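Local coordinates for protein beta-N-acetylglucosaminidase Nag2 (Vibrio harveyi, PDB 6EZR) that probably hydrolyses terminal non-reducing N-acetyl-D-hexosamine residues from N-acetyl-beta-D-hexosaminides, as a glycosyl hydrolase of family 20, at residues G38-F43 with F63-P68; Q32-W37 with A100-V105; G209-K214 with I257-R262; G518-L523 with R571-G576. All blocks are in the same frame, centred on the assembly; numbering follows the deposited sequence. Where two conformers were deposited one is given.

Contact 1. Residues G38-F43 with F63-P68; sequences GLTFAF and FCTLKP
Cys64 lays its CB over one face of the Phe41 ring, 3.7 Å from the ring centroid, as a CH-pi contact, while its SG stands obliquely to the same ring in a sulfur-aromatic contact. The pair belongs to the eight-stranded mixed sheet of the N-terminal domain, in which 38-42 and 63-67 run antiparallel. Two hydrogen-bonded pairs, Leu39 with Leu66 and Phe41 with Cys64, supply four backbone bonds; the shortest joins Leu66 N to Leu39 O at 2.6 Å. Phe41 and Cys64 thus meet as direct cross-strand neighbours, and the phenyl group reaches across because its CG sits between the backbone N and the carbonyl carbon (chi1 57°). The edge of the ring turns to Leu66 CB, and Phe97 stacks on Phe41 from outside the two strands. SG also touches Phe43 CB on the same face. Thr40 and Thr65, a non-hydrogen-bonded pair, share the other face with Phe63; the two threonine side chains lie side by side, pointing the same way. Strand 99-105 flanks 38-42 on its far side, and strand 56-60 flanks 63-67. Thr40 CG2 meets the Phe63 ring obliquely, 3.2 Å from CE1.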
loop_
_atom_site.group_PDB
_atom_site.type_symbol
_atom_site.label_atom_id
_atom_site.label_comp_id
_atom_site.label_asym_id
_atom_site.label_seq_id
_atom_site.Cartn_x
_atom_site.Cartn_y
_atom_site.Cartn_z
ATOM N N GLY A 38 15.522 -29.456 -12.267
ATOM C CA GLY A 38 15.926 -28.088 -11.944
ATOM C C GLY A 38 15.139 -27.525 -10.778
ATOM O O GLY A 38 13.970 -27.834 -10.612
ATOM N N LEU A 39 15.792 -26.684 -9.985
ATOM C CA LEU A 39 15.192 -26.107 -8.797
ATOM C C LEU A 39 14.743 -24.686 -9.081
ATOM O O LEU A 39 15.529 -23.871 -9.553
ATOM C CB LEU A 39 16.192 -26.116 -7.642
ATOM C CG LEU A 39 15.654 -25.743 -6.254
ATOM C CD1 LEU A 39 14.463 -26.592 -5.812
ATOM C CD2 LEU A 39 16.786 -25.858 -5.243
ATOM N N THR A 40 13.476 -24.409 -8.797
ATOM C CA THR A 40 12.898 -23.084 -8.936
ATOM C C THR A 40 12.381 -22.652 -7.565
ATOM O O THR A 40 11.769 -23.446 -6.852
ATOM C CB THR A 40 11.762 -23.083 -9.979
ATOM O OG1 THR A 40 12.322 -23.103 -11.295
ATOM C CG2 THR A 40 10.887 -21.859 -9.854
ATOM N N PHE A 41 12.626 -21.393 -7.209
ATOM C CA PHE A 41 12.204 -20.850 -5.917
ATOM C C PHE A 41 12.044 -19.335 -5.975
ATOM O O PHE A 41 12.522 -18.676 -6.906
ATOM C CB PHE A 41 13.197 -21.231 -4.804
ATOM C CG PHE A 41 14.620 -20.793 -5.071
ATOM C CD1 PHE A 41 15.076 -19.546 -4.646
ATOM C CD2 PHE A 41 15.505 -21.629 -5.739
ATOM C CE1 PHE A 41 16.385 -19.142 -4.882
ATOM C CE2 PHE A 41 16.813 -21.236 -5.981
ATOM C CZ PHE A 41 17.255 -19.987 -5.555
ATOM N N ALA A 42 11.375 -18.801 -4.958
ATOM C CA ALA A 42 11.128 -17.370 -4.823
ATOM C C ALA A 42 12.005 -16.817 -3.700
ATOM O O ALA A 42 12.019 -17.366 -2.600
ATOM C CB ALA A 42 9.661 -17.108 -4.532
ATOM N N PHE A 43 12.728 -15.735 -3.990
ATOM C CA PHE A 43 13.686 -15.137 -3.062
ATOM C C PHE A 43 13.796 -13.656 -3.374
ATOM O O PHE A 43 14.151 -13.288 -4.491
ATOM C CB PHE A 43 15.047 -15.829 -3.214
ATOM C CG PHE A 43 16.083 -15.400 -2.206
ATOM C CD1 PHE A 43 15.836 -15.490 -0.833
ATOM C CD2 PHE A 43 17.332 -14.953 -2.629
ATOM C CE1 PHE A 43 16.806 -15.112 0.089
ATOM C CE2 PHE A 43 18.303 -14.580 -1.712
ATOM C CZ PHE A 43 18.037 -14.651 -0.351
ATOM N N PHE A 63 11.899 -14.397 -8.891
ATOM C CA PHE A 63 11.812 -15.706 -9.510
ATOM C C PHE A 63 13.194 -16.242 -9.853
ATOM O O PHE A 63 13.818 -15.787 -10.818
ATOM C CB PHE A 63 10.948 -15.625 -10.759
ATOM C CG PHE A 63 10.696 -16.948 -11.402
ATOM C CD1 PHE A 63 10.025 -17.946 -10.711
ATOM C CD2 PHE A 63 11.135 -17.206 -12.694
ATOM C CE1 PHE A 63 9.787 -19.176 -11.298
ATOM C CE2 PHE A 63 10.898 -18.434 -13.289
ATOM C CZ PHE A 63 10.225 -19.423 -12.589
ATOM N N CYS A 64 13.649 -17.211 -9.057
ATOM C CA CYS A 64 14.981 -17.786 -9.194
ATOM C C CYS A 64 14.896 -19.218 -9.716
ATOM O O CYS A 64 14.022 -19.979 -9.311
ATOM C CB CYS A 64 15.712 -17.765 -7.851
ATOM S SG CYS A 64 15.900 -16.129 -7.096
ATOM N N THR A 65 15.817 -19.564 -10.613
ATOM C CA THR A 65 15.901 -20.895 -11.222
ATOM C C THR A 65 17.352 -21.344 -11.106
ATOM O O THR A 65 18.245 -20.619 -11.508
ATOM C CB THR A 65 15.455 -20.871 -12.705
ATOM O OG1 THR A 65 14.079 -20.464 -12.790
ATOM C CG2 THR A 65 15.585 -22.244 -13.356
ATOM N N LEU A 66 17.574 -22.530 -10.548
ATOM C CA LEU A 66 18.910 -23.067 -10.347
ATOM C C LEU A 66 19.044 -24.370 -11.120
ATOM O O LEU A 66 18.468 -25.384 -10.748
ATOM C CB LEU A 66 19.180 -23.286 -8.859
ATOM C CG LEU A 66 20.581 -23.731 -8.431
ATOM C CD1 LEU A 66 21.667 -22.785 -8.924
ATOM C CD2 LEU A 66 20.628 -23.834 -6.912
ATOM N N LYS A 67 19.792 -24.316 -12.215
ATOM C CA LYS A 67 20.045 -25.481 -13.047
ATOM C C LYS A 67 21.318 -26.186 -12.545
ATOM O O LYS A 67 22.398 -25.581 -12.534
ATOM C CB LYS A 67 20.176 -25.061 -14.513
ATOM C CG LYS A 67 19.683 -26.109 -15.496
ATOM C CD LYS A 67 19.859 -25.647 -16.936
ATOM C CE LYS A 67 19.561 -26.759 -17.932
ATOM N NZ LYS A 67 20.643 -27.783 -17.994
ATOM N N PRO A 68 21.194 -27.457 -12.100
ATOM C CA PRO A 68 22.343 -28.193 -11.566
ATOM C C PRO A 68 23.287 -28.703 -12.649
ATOM O O PRO A 68 22.863 -28.942 -13.777
ATOM C CB PRO A 68 21.690 -29.372 -10.847
ATOM C CG PRO A 68 20.464 -29.631 -11.640
ATOM C CD PRO A 68 19.969 -28.279 -12.063
#

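Contact 2. Residues Q32-W37 with A100-V105; sequences QDLNSW and AMIDFV
Leu34 places CD2 over one face of the Phe104 ring, 3.8 Å from the centroid and 21° off the normal, a CH-pi contact beside strand 34-35 of a small two-stranded antiparallel sheet (34-35 with 72-73) where it packs against strand 99-105 of the large N-terminal sheet. The methyl lies somewhat toward the rim of the ring, nearest CG and CD2. The same carbon also meets Ile102 CD1 at 3.7 Å, the two aliphatic side chains reaching toward each other tip to tip, and one leucine branch therefore serves two partners. Phe104 has its CG between the backbone N and the carbonyl carbon (chi1 62°), which turns a face of the ring to Leu34 CD2. Trp37 adds to this apolar patch through its CB, packed on Phe104 CB, while its CE3 approaches Ile102 CG2 obliquely.

The backbone is held more sparingly. Val105 N donates to Asn35 O over 3.0 Å, and two CA-H...O contacts follow it, Phe104 CA to Ser36 O and Trp37 CA to Asp103 O. Next outward comes a water that ties the two segments together: it accepts from Asn35 N and Asn35 ND2 and donates to Asp33 O and Val105 O. Four bonds thus grip this one molecule, and the bond to ND2 probably limits rotation of the side-chain amide.

Farther out, Leu73 and Ile71 hydrogen-bond with the backbone of Leu34 and Ser36, and Phe26 and Tyr79 meet the indole of Trp37. Asp33 OD1 accepts from Ala75 N, anchoring the residue, and Asp33 O accepts a hydrogen bond from the water at 3.2 Å.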
loop_
_atom_site.group_PDB
_atom_site.type_symbol
_atom_site.label_atom_id
_atom_site.label_comp_id
_atom_site.label_asym_id
_atom_site.label_seq_id
_atom_site.Cartn_x
_atom_site.Cartn_y
_atom_site.Cartn_z
ATOM N N GLN A 32 12.921 -42.952 -6.184
ATOM C CA GLN A 32 13.469 -42.960 -7.553
ATOM C C GLN A 32 14.331 -41.725 -7.829
ATOM O O GLN A 32 14.139 -40.667 -7.223
ATOM C CB GLN A 32 12.358 -43.096 -8.614
ATOM C CG GLN A 32 11.211 -42.090 -8.528
ATOM C CD GLN A 32 10.072 -42.510 -7.599
ATOM O OE1 GLN A 32 9.823 -43.702 -7.386
ATOM N NE2 GLN A 32 9.369 -41.522 -7.042
ATOM N N ASP A 33 15.278 -41.890 -8.753
ATOM C CA ASP A 33 16.206 -40.831 -9.170
ATOM C C ASP A 33 15.482 -39.674 -9.851
ATOM O O ASP A 33 14.444 -39.873 -10.482
ATOM C CB ASP A 33 17.239 -41.381 -10.162
ATOM C CG ASP A 33 18.104 -42.488 -9.578
ATOM O OD1 ASP A 33 17.927 -42.839 -8.390
ATOM O OD2 ASP A 33 18.968 -43.007 -10.322
ATOM N N LEU A 34 16.040 -38.471 -9.713
ATOM C CA LEU A 34 15.567 -37.298 -10.454
ATOM C C LEU A 34 16.455 -37.115 -11.672
ATOM O O LEU A 34 17.670 -37.015 -11.531
ATOM C CB LEU A 34 15.598 -36.038 -9.589
ATOM C CG LEU A 34 14.448 -35.883 -8.591
ATOM C CD1 LEU A 34 14.772 -34.792 -7.582
ATOM C CD2 LEU A 34 13.125 -35.589 -9.293
ATOM N N ASN A 35 15.841 -37.082 -12.853
ATOM C CA ASN A 35 16.556 -36.918 -14.123
ATOM C C ASN A 35 16.160 -35.607 -14.789
ATOM O O ASN A 35 14.982 -35.252 -14.805
ATOM C CB ASN A 35 16.254 -38.086 -15.073
ATOM C CG ASN A 35 16.706 -39.428 -14.517
ATOM O OD1 ASN A 35 17.838 -39.856 -14.744
ATOM N ND2 ASN A 35 15.818 -40.101 -13.792
ATOM N N SER A 36 17.154 -34.912 -15.345
ATOM C CA SER A 36 16.970 -33.623 -16.036
ATOM C C SER A 36 16.127 -32.662 -15.199
ATOM O O SER A 36 15.118 -32.114 -15.651
ATOM C CB SER A 36 16.392 -33.831 -17.444
ATOM O OG SER A 36 17.416 -34.233 -18.339
ATOM N N TRP A 37 16.581 -32.470 -13.967
ATOM C CA TRP A 37 15.814 -31.766 -12.946
ATOM C C TRP A 37 16.377 -30.362 -12.735
ATOM O O TRP A 37 17.559 -30.117 -12.984
ATOM C CB TRP A 37 15.792 -32.556 -11.628
ATOM C CG TRP A 37 17.096 -32.561 -10.919
ATOM C CD1 TRP A 37 18.163 -33.363 -11.177
ATOM C CD2 TRP A 37 17.484 -31.703 -9.848
ATOM N NE1 TRP A 37 19.198 -33.063 -10.330
ATOM C CE2 TRP A 37 18.809 -32.048 -9.499
ATOM C CE3 TRP A 37 16.842 -30.673 -9.145
ATOM C CZ2 TRP A 37 19.508 -31.401 -8.474
ATOM C CZ3 TRP A 37 17.535 -30.031 -8.123
ATOM C CH2 TRP A 37 18.858 -30.398 -7.801
ATOM N N ALA A 100 9.203 -23.144 -3.153
ATOM C CA ALA A 100 10.089 -23.886 -4.044
ATOM C C ALA A 100 9.370 -25.028 -4.762
ATOM O O ALA A 100 8.355 -25.550 -4.279
ATOM C CB ALA A 100 11.290 -24.414 -3.280
ATOM N N MET A 101 9.918 -25.403 -5.917
ATOM C CA MET A 101 9.378 -26.469 -6.753
ATOM C C MET A 101 10.470 -27.031 -7.667
ATOM O O MET A 101 11.507 -26.393 -7.865
ATOM C CB MET A 101 8.187 -25.965 -7.570
ATOM C CG MET A 101 8.493 -24.865 -8.578
ATOM S SD MET A 101 7.399 -24.951 -10.013
ATOM C CE MET A 101 8.131 -26.320 -10.913
ATOM N N ILE A 102 10.252 -28.226 -8.212
ATOM C CA ILE A 102 11.197 -28.793 -9.185
ATOM C C ILE A 102 10.522 -29.149 -10.502
ATOM O O ILE A 102 9.344 -29.496 -10.537
ATOM C CB ILE A 102 11.997 -30.009 -8.651
ATOM C CG1 ILE A 102 11.079 -31.075 -8.046
ATOM C CG2 ILE A 102 13.041 -29.551 -7.640
ATOM C CD1 ILE A 102 11.734 -32.443 -7.969
ATOM N N ASP A 103 11.296 -29.016 -11.573
ATOM C CA ASP A 103 10.932 -29.455 -12.909
ATOM C C ASP A 103 11.838 -30.627 -13.224
ATOM O O ASP A 103 13.033 -30.562 -12.965
ATOM C CB ASP A 103 11.165 -28.331 -13.918
ATOM C CG ASP A 103 10.124 -27.232 -13.812
ATOM O OD1 ASP A 103 8.962 -27.477 -14.195
ATOM O OD2 ASP A 103 10.463 -26.122 -13.346
ATOM N N PHE A 104 11.271 -31.695 -13.776
ATOM C CA PHE A 104 12.034 -32.911 -14.067
ATOM C C PHE A 104 11.350 -33.783 -15.119
ATOM O O PHE A 104 10.213 -33.525 -15.516
ATOM C CB PHE A 104 12.338 -33.698 -12.776
ATOM C CG PHE A 104 11.117 -34.184 -12.036
ATOM C CD1 PHE A 104 10.354 -33.313 -11.266
ATOM C CD2 PHE A 104 10.761 -35.531 -12.063
ATOM C CE1 PHE A 104 9.241 -33.767 -10.564
ATOM C CE2 PHE A 104 9.651 -35.992 -11.364
ATOM C CZ PHE A 104 8.890 -35.108 -10.612
ATOM N N VAL A 105 12.078 -34.799 -15.570
ATOM C CA VAL A 105 11.666 -35.678 -16.662
ATOM C C VAL A 105 11.677 -37.134 -16.196
ATOM O O VAL A 105 12.737 -37.657 -15.852
ATOM C CB VAL A 105 12.627 -35.489 -17.862
ATOM C CG1 VAL A 105 12.477 -36.583 -18.915
ATOM C CG2 VAL A 105 12.400 -34.124 -18.493
HETATM O O HOH W 1 13.417 -38.235 -13.038
#

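Contact 3. Residues G209-K214 with I257-R262; sequences GAYKLK and IIDSPR
Two antiparallel strands of the mixed sheet built around strand 249-259, that strand and 211-215, meet here edge to edge, their short axes 4.8 Å apart. Tyr211 with Asp259 and Leu213 with Ile257 are hydrogen-bonded pairs, each closed by two backbone bonds, and Lys212 with Ile258 lies between them as a non-hydrogen-bonded pair.

Tyr211 and Asp259 run side by side in the same direction. Asp259 CB sits over one face of the phenol ring, 3.8 Å from its centroid, as a CH-pi contact, and the ring and carboxylate planes are turned 76° apart. With Tyr211 CG between the backbone N and the carbonyl carbon (chi1 67°), the ring is folded back across the neighbouring strand. Its OH lies 2.8 Å from Asp259 OD2, a weak bond; the hydroxyl also hydrogen-bonds with Thr236 OG1. Asp259 OD1 is taken up by Trp608 NE1 and the backbone N of Asn147, so the carboxylate is pinned from beyond the strand pair.

This sheet, part of the family's domain 2, carries helix 227-240 on the face of Tyr211, Leu213 and Ile257. Ile257 CG2 touches Tyr211 CE2 obliquely, and CB of Ile257 lies 4.1 Å from Leu213 CB; Thr236 of that helix touches both Leu213 and Ile257.

On the opposite face Lys212 and Ile258 lie alongside each other. Beyond the paired residues, Ala210 CB packs on Ser260 CB, and Pro261 CD rests 3.8 Å from Gly209 C.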
loop_
_atom_site.group_PDB
_atom_site.type_symbol
_atom_site.label_atom_id
_atom_site.label_comp_id
_atom_site.label_asym_id
_atom_site.label_seq_id
_atom_site.Cartn_x
_atom_site.Cartn_y
_atom_site.Cartn_z
ATOM N N GLY A 209 -14.388 19.783 6.822
ATOM C CA GLY A 209 -14.042 18.660 7.700
ATOM C C GLY A 209 -14.348 18.838 9.183
ATOM O O GLY A 209 -14.373 17.858 9.935
ATOM N N ALA A 210 -14.591 20.074 9.609
ATOM C CA ALA A 210 -14.850 20.367 11.008
ATOM C C ALA A 210 -16.259 19.964 11.397
ATOM O O ALA A 210 -17.163 19.880 10.556
ATOM C CB ALA A 210 -14.637 21.844 11.302
ATOM N N TYR A 211 -16.434 19.711 12.685
ATOM C CA TYR A 211 -17.738 19.409 13.222
ATOM C C TYR A 211 -17.826 19.733 14.698
ATOM O O TYR A 211 -16.811 19.849 15.394
ATOM C CB TYR A 211 -18.084 17.937 12.995
ATOM C CG TYR A 211 -17.229 16.963 13.783
ATOM C CD1 TYR A 211 -16.036 16.471 13.261
ATOM C CD2 TYR A 211 -17.619 16.525 15.048
ATOM C CE1 TYR A 211 -15.259 15.574 13.972
ATOM C CE2 TYR A 211 -16.839 15.634 15.772
ATOM C CZ TYR A 211 -15.659 15.160 15.229
ATOM O OH TYR A 211 -14.882 14.274 15.944
ATOM N N LYS A 212 -19.067 19.893 15.141
ATOM C CA LYS A 212 -19.422 19.895 16.543
ATOM C C LYS A 212 -20.294 18.671 16.757
ATOM O O LYS A 212 -21.018 18.241 15.851
ATOM C CB LYS A 212 -20.192 21.153 16.927
ATOM C CG LYS A 212 -19.362 22.399 17.155
ATOM C CD LYS A 212 -20.268 23.551 17.584
ATOM C CE LYS A 212 -19.516 24.712 18.220
ATOM N NZ LYS A 212 -18.940 25.647 17.212
ATOM N N LEU A 213 -20.212 18.111 17.954
ATOM C CA LEU A 213 -20.978 16.930 18.320
ATOM C C LEU A 213 -21.233 17.025 19.808
ATOM O O LEU A 213 -20.299 16.917 20.609
ATOM C CB LEU A 213 -20.201 15.661 17.959
ATOM C CG LEU A 213 -20.574 14.289 18.527
ATOM C CD1 LEU A 213 -22.049 13.967 18.391
ATOM C CD2 LEU A 213 -19.744 13.227 17.817
ATOM N N LYS A 214 -22.490 17.267 20.170
ATOM C CA LYS A 214 -22.864 17.440 21.562
ATOM C C LYS A 214 -23.869 16.365 21.949
ATOM O O LYS A 214 -24.922 16.240 21.328
ATOM C CB LYS A 214 -23.427 18.841 21.807
ATOM C CG LYS A 214 -23.546 19.193 23.286
ATOM C CD LYS A 214 -23.944 20.648 23.492
ATOM C CE LYS A 214 -24.548 20.882 24.874
ATOM N NZ LYS A 214 -25.143 22.244 25.001
ATOM N N ILE A 257 -17.959 18.003 21.860
ATOM C CA ILE A 257 -16.831 17.806 20.952
ATOM C C ILE A 257 -16.814 18.901 19.887
ATOM O O ILE A 257 -17.796 19.105 19.193
ATOM C CB ILE A 257 -16.861 16.410 20.296
ATOM C CG1 ILE A 257 -16.740 15.319 21.369
ATOM C CG2 ILE A 257 -15.716 16.257 19.299
ATOM C CD1 ILE A 257 -17.020 13.909 20.893
ATOM N N ILE A 258 -15.694 19.616 19.803
ATOM C CA ILE A 258 -15.394 20.525 18.700
ATOM C C ILE A 258 -14.098 19.982 18.096
ATOM O O ILE A 258 -13.135 19.735 18.814
ATOM C CB ILE A 258 -15.217 21.994 19.155
ATOM C CG1 ILE A 258 -16.414 22.471 20.002
ATOM C CG2 ILE A 258 -15.060 22.918 17.946
ATOM C CD1 ILE A 258 -16.111 23.677 20.874
ATOM N N ASP A 259 -14.082 19.792 16.780
ATOM C CA ASP A 259 -13.021 19.033 16.120
ATOM C C ASP A 259 -12.850 19.515 14.682
ATOM O O ASP A 259 -13.801 19.975 14.049
ATOM C CB ASP A 259 -13.376 17.539 16.143
ATOM C CG ASP A 259 -12.157 16.612 16.115
ATOM O OD1 ASP A 259 -11.004 17.064 16.294
ATOM O OD2 ASP A 259 -12.352 15.393 15.921
ATOM N N SER A 260 -11.618 19.430 14.189
ATOM C CA SER A 260 -11.297 19.772 12.813
ATOM C C SER A 260 -9.942 19.143 12.450
ATOM O O SER A 260 -9.106 18.945 13.327
ATOM C CB SER A 260 -11.289 21.297 12.607
ATOM O OG SER A 260 -10.082 21.906 13.041
ATOM N N PRO A 261 -9.726 18.829 11.160
ATOM C CA PRO A 261 -8.509 18.136 10.738
ATOM C C PRO A 261 -7.244 19.003 10.774
ATOM O O PRO A 261 -7.268 20.146 10.318
ATOM C CB PRO A 261 -8.825 17.730 9.295
ATOM C CG PRO A 261 -9.841 18.715 8.828
ATOM C CD PRO A 261 -10.659 19.049 10.036
ATOM N N ARG A 262 -6.151 18.453 11.302
ATOM C CA ARG A 262 -4.835 19.111 11.228
ATOM C C ARG A 262 -4.366 19.303 9.788
ATOM O O ARG A 262 -3.904 20.377 9.437
ATOM C CB ARG A 262 -3.759 18.333 11.995
ATOM C CG ARG A 262 -2.738 19.221 12.690
ATOM C CD ARG A 262 -1.382 19.304 12.020
ATOM N NE ARG A 262 -0.457 18.323 12.583
ATOM C CZ ARG A 262 0.868 18.468 12.693
ATOM N NH1 ARG A 262 1.575 17.474 13.230
ATOM N NH2 ARG A 262 1.501 19.577 12.285
#

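Contact 4. Residues G518-L523 with R571-G576; sequences GFDVVL and RKRIWG
Val521 N gives its hydrogen to Arg573 O at 3.0 Å, the first of three backbone bonds that join two parallel strands of the catalytic TIM barrel. Trp575 N returns one to Val521 O, and Leu523 N reaches Gly576 O in the straightest of the three, 172° at the hydrogen.

Apolar packing follows the strands. Val521 CG2 meets Ile574 CD1 on one face, the side chains crossing obliquely, and Leu523 CD1 lies near Ile574 CG2. Val522 CG2 comes to within 3.6 Å of Trp575 CE3.

At the loop end the charged side chains lie close without a salt bridge between them. Arg573 bends at its second torsion (chi2 -102°), which carries its guanidinium to Gly518; Gly518 CA sits over one face, 3.6 Å from NH1. That NH1 bonds to Ala515 O in the helix whose end Gly518 closes in a Schellman motif. Asp520 crosses Arg573 at about a right angle, its OD1 4.5 Å from NE; Arg483 takes its OD2 instead.

Strand 501-504 pairs with the other edge of 521-523, helix 508-517 covers Val521 and Leu523, and Tyr265, at the start of the next strand, 265-271, meets the Trp575 ring.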
loop_
_atom_site.group_PDB
_atom_site.type_symbol
_atom_site.label_atom_id
_atom_site.label_comp_id
_atom_site.label_asym_id
_atom_site.label_seq_id
_atom_site.Cartn_x
_atom_site.Cartn_y
_atom_site.Cartn_z
ATOM N N GLY A 518 8.515 25.270 -4.872
ATOM C CA GLY A 518 7.205 25.637 -5.415
ATOM C C GLY A 518 6.201 24.504 -5.515
ATOM O O GLY A 518 5.015 24.757 -5.723
ATOM N N PHE A 519 6.659 23.260 -5.383
ATOM C CA PHE A 519 5.777 22.095 -5.485
ATOM C C PHE A 519 4.848 21.992 -4.272
ATOM O O PHE A 519 5.226 22.349 -3.162
ATOM C CB PHE A 519 6.579 20.799 -5.559
ATOM C CG PHE A 519 7.513 20.695 -6.739
ATOM C CD1 PHE A 519 7.061 20.219 -7.967
ATOM C CD2 PHE A 519 8.866 21.009 -6.606
ATOM C CE1 PHE A 519 7.927 20.093 -9.040
ATOM C CE2 PHE A 519 9.737 20.881 -7.678
ATOM C CZ PHE A 519 9.268 20.422 -8.897
ATOM N N ASP A 520 3.628 21.511 -4.497
ATOM C CA ASP A 520 2.798 20.997 -3.416
ATOM C C ASP A 520 3.281 19.580 -3.126
ATOM O O ASP A 520 3.646 18.832 -4.047
ATOM C CB ASP A 520 1.313 21.009 -3.795
ATOM C CG ASP A 520 0.720 22.427 -3.846
ATOM O OD1 ASP A 520 1.293 23.362 -3.238
ATOM O OD2 ASP A 520 -0.332 22.604 -4.499
ATOM N N VAL A 521 3.313 19.224 -1.844
ATOM C CA VAL A 521 3.910 17.959 -1.426
ATOM C C VAL A 521 3.003 17.163 -0.488
ATOM O O VAL A 521 2.249 17.730 0.302
ATOM C CB VAL A 521 5.331 18.149 -0.814
ATOM C CG1 VAL A 521 6.227 18.979 -1.731
ATOM C CG2 VAL A 521 5.276 18.803 0.549
ATOM N N VAL A 522 3.102 15.843 -0.595
ATOM C CA VAL A 522 2.438 14.904 0.311
ATOM C C VAL A 522 3.540 14.149 1.050
ATOM O O VAL A 522 4.462 13.634 0.428
ATOM C CB VAL A 522 1.528 13.906 -0.453
ATOM C CG1 VAL A 522 0.879 12.905 0.498
ATOM C CG2 VAL A 522 0.447 14.644 -1.225
ATOM N N LEU A 523 3.432 14.097 2.372
ATOM C CA LEU A 523 4.423 13.434 3.213
ATOM C C LEU A 523 4.068 11.969 3.401
ATOM O O LEU A 523 3.049 11.639 4.022
ATOM C CB LEU A 523 4.523 14.117 4.575
ATOM C CG LEU A 523 4.785 15.621 4.554
ATOM C CD1 LEU A 523 4.800 16.158 5.974
ATOM C CD2 LEU A 523 6.082 15.967 3.845
ATOM N N ARG A 571 3.589 25.953 4.953
ATOM C CA ARG A 571 2.504 25.004 5.216
ATOM C C ARG A 571 1.355 25.072 4.220
ATOM O O ARG A 571 0.554 24.138 4.131
ATOM C CB ARG A 571 1.969 25.138 6.645
ATOM C CG ARG A 571 2.591 24.126 7.588
ATOM C CD ARG A 571 1.567 23.495 8.524
ATOM N NE ARG A 571 2.249 22.888 9.661
ATOM C CZ ARG A 571 2.870 23.574 10.624
ATOM N NH1 ARG A 571 3.474 22.921 11.607
ATOM N NH2 ARG A 571 2.901 24.910 10.619
ATOM N N LYS A 572 1.275 26.172 3.469
ATOM C CA LYS A 572 0.338 26.279 2.350
ATOM C C LYS A 572 0.631 25.245 1.258
ATOM O O LYS A 572 -0.279 24.844 0.535
ATOM C CB LYS A 572 0.358 27.688 1.745
ATOM C CG LYS A 572 -0.420 28.723 2.553
ATOM C CD LYS A 572 -0.853 29.919 1.709
ATOM C CE LYS A 572 0.292 30.896 1.462
ATOM N NZ LYS A 572 0.032 31.767 0.281
ATOM N N ARG A 573 1.897 24.833 1.147
ATOM C CA ARG A 573 2.347 23.818 0.176
ATOM C C ARG A 573 2.281 22.358 0.666
ATOM O O ARG A 573 2.364 21.446 -0.149
ATOM C CB ARG A 573 3.777 24.123 -0.273
ATOM C CG ARG A 573 3.954 25.496 -0.904
ATOM C CD ARG A 573 4.030 25.470 -2.420
ATOM N NE ARG A 573 4.085 26.836 -2.948
ATOM C CZ ARG A 573 5.152 27.646 -2.914
ATOM N NH1 ARG A 573 6.314 27.256 -2.381
ATOM N NH2 ARG A 573 5.057 28.872 -3.426
ATOM N N ILE A 574 2.151 22.133 1.972
ATOM C CA ILE A 574 1.957 20.779 2.501
ATOM C C ILE A 574 0.483 20.368 2.379
ATOM O O ILE A 574 -0.367 20.879 3.100
ATOM C CB ILE A 574 2.420 20.644 3.974
ATOM C CG1 ILE A 574 3.869 21.149 4.163
ATOM C CG2 ILE A 574 2.287 19.201 4.444
ATOM C CD1 ILE A 574 4.907 20.571 3.216
ATOM N N TRP A 575 0.194 19.446 1.462
ATOM C CA TRP A 575 -1.145 18.857 1.325
ATOM C C TRP A 575 -1.494 18.089 2.589
ATOM O O TRP A 575 -2.529 18.324 3.225
ATOM C CB TRP A 575 -1.199 17.897 0.134
ATOM C CG TRP A 575 -1.727 18.460 -1.150
ATOM C CD1 TRP A 575 -1.750 19.775 -1.550
ATOM C CD2 TRP A 575 -2.284 17.705 -2.228
ATOM N NE1 TRP A 575 -2.309 19.876 -2.807
ATOM C CE2 TRP A 575 -2.643 18.618 -3.243
ATOM C CE3 TRP A 575 -2.522 16.342 -2.430
ATOM C CZ2 TRP A 575 -3.236 18.204 -4.442
ATOM C CZ3 TRP A 575 -3.102 15.930 -3.613
ATOM C CH2 TRP A 575 -3.452 16.854 -4.606
ATOM N N GLY A 576 -0.615 17.162 2.942
ATOM C CA GLY A 576 -0.790 16.388 4.140
ATOM C C GLY A 576 0.020 15.120 4.132
ATOM O O GLY A 576 1.120 15.068 3.572
#

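How the contacts relate
The four contacts sample three parts of one chain. Contacts 1 and 2 adjoin, with centres 12 Å apart: strand 38-42 follows directly on 34-35 and pairs with 99-105, Thr40 O and Met101 N lying 2.9 Å apart in a probable hydrogen bond. Contacts 3 and 4 lie on the other side of the chain's centre, 56 Å and 45 Å from contact 1 between centres. Their own centres are 23 Å apart, contact 3 in the sheet of domain 2. Contact 4 is in the catalytic barrel, with Phe519 about 12 Å by side chain from Glu438, the predicted proton donor; Phe43 of contact 1 is similarly about 12 Å from the sugar-binding Glu584.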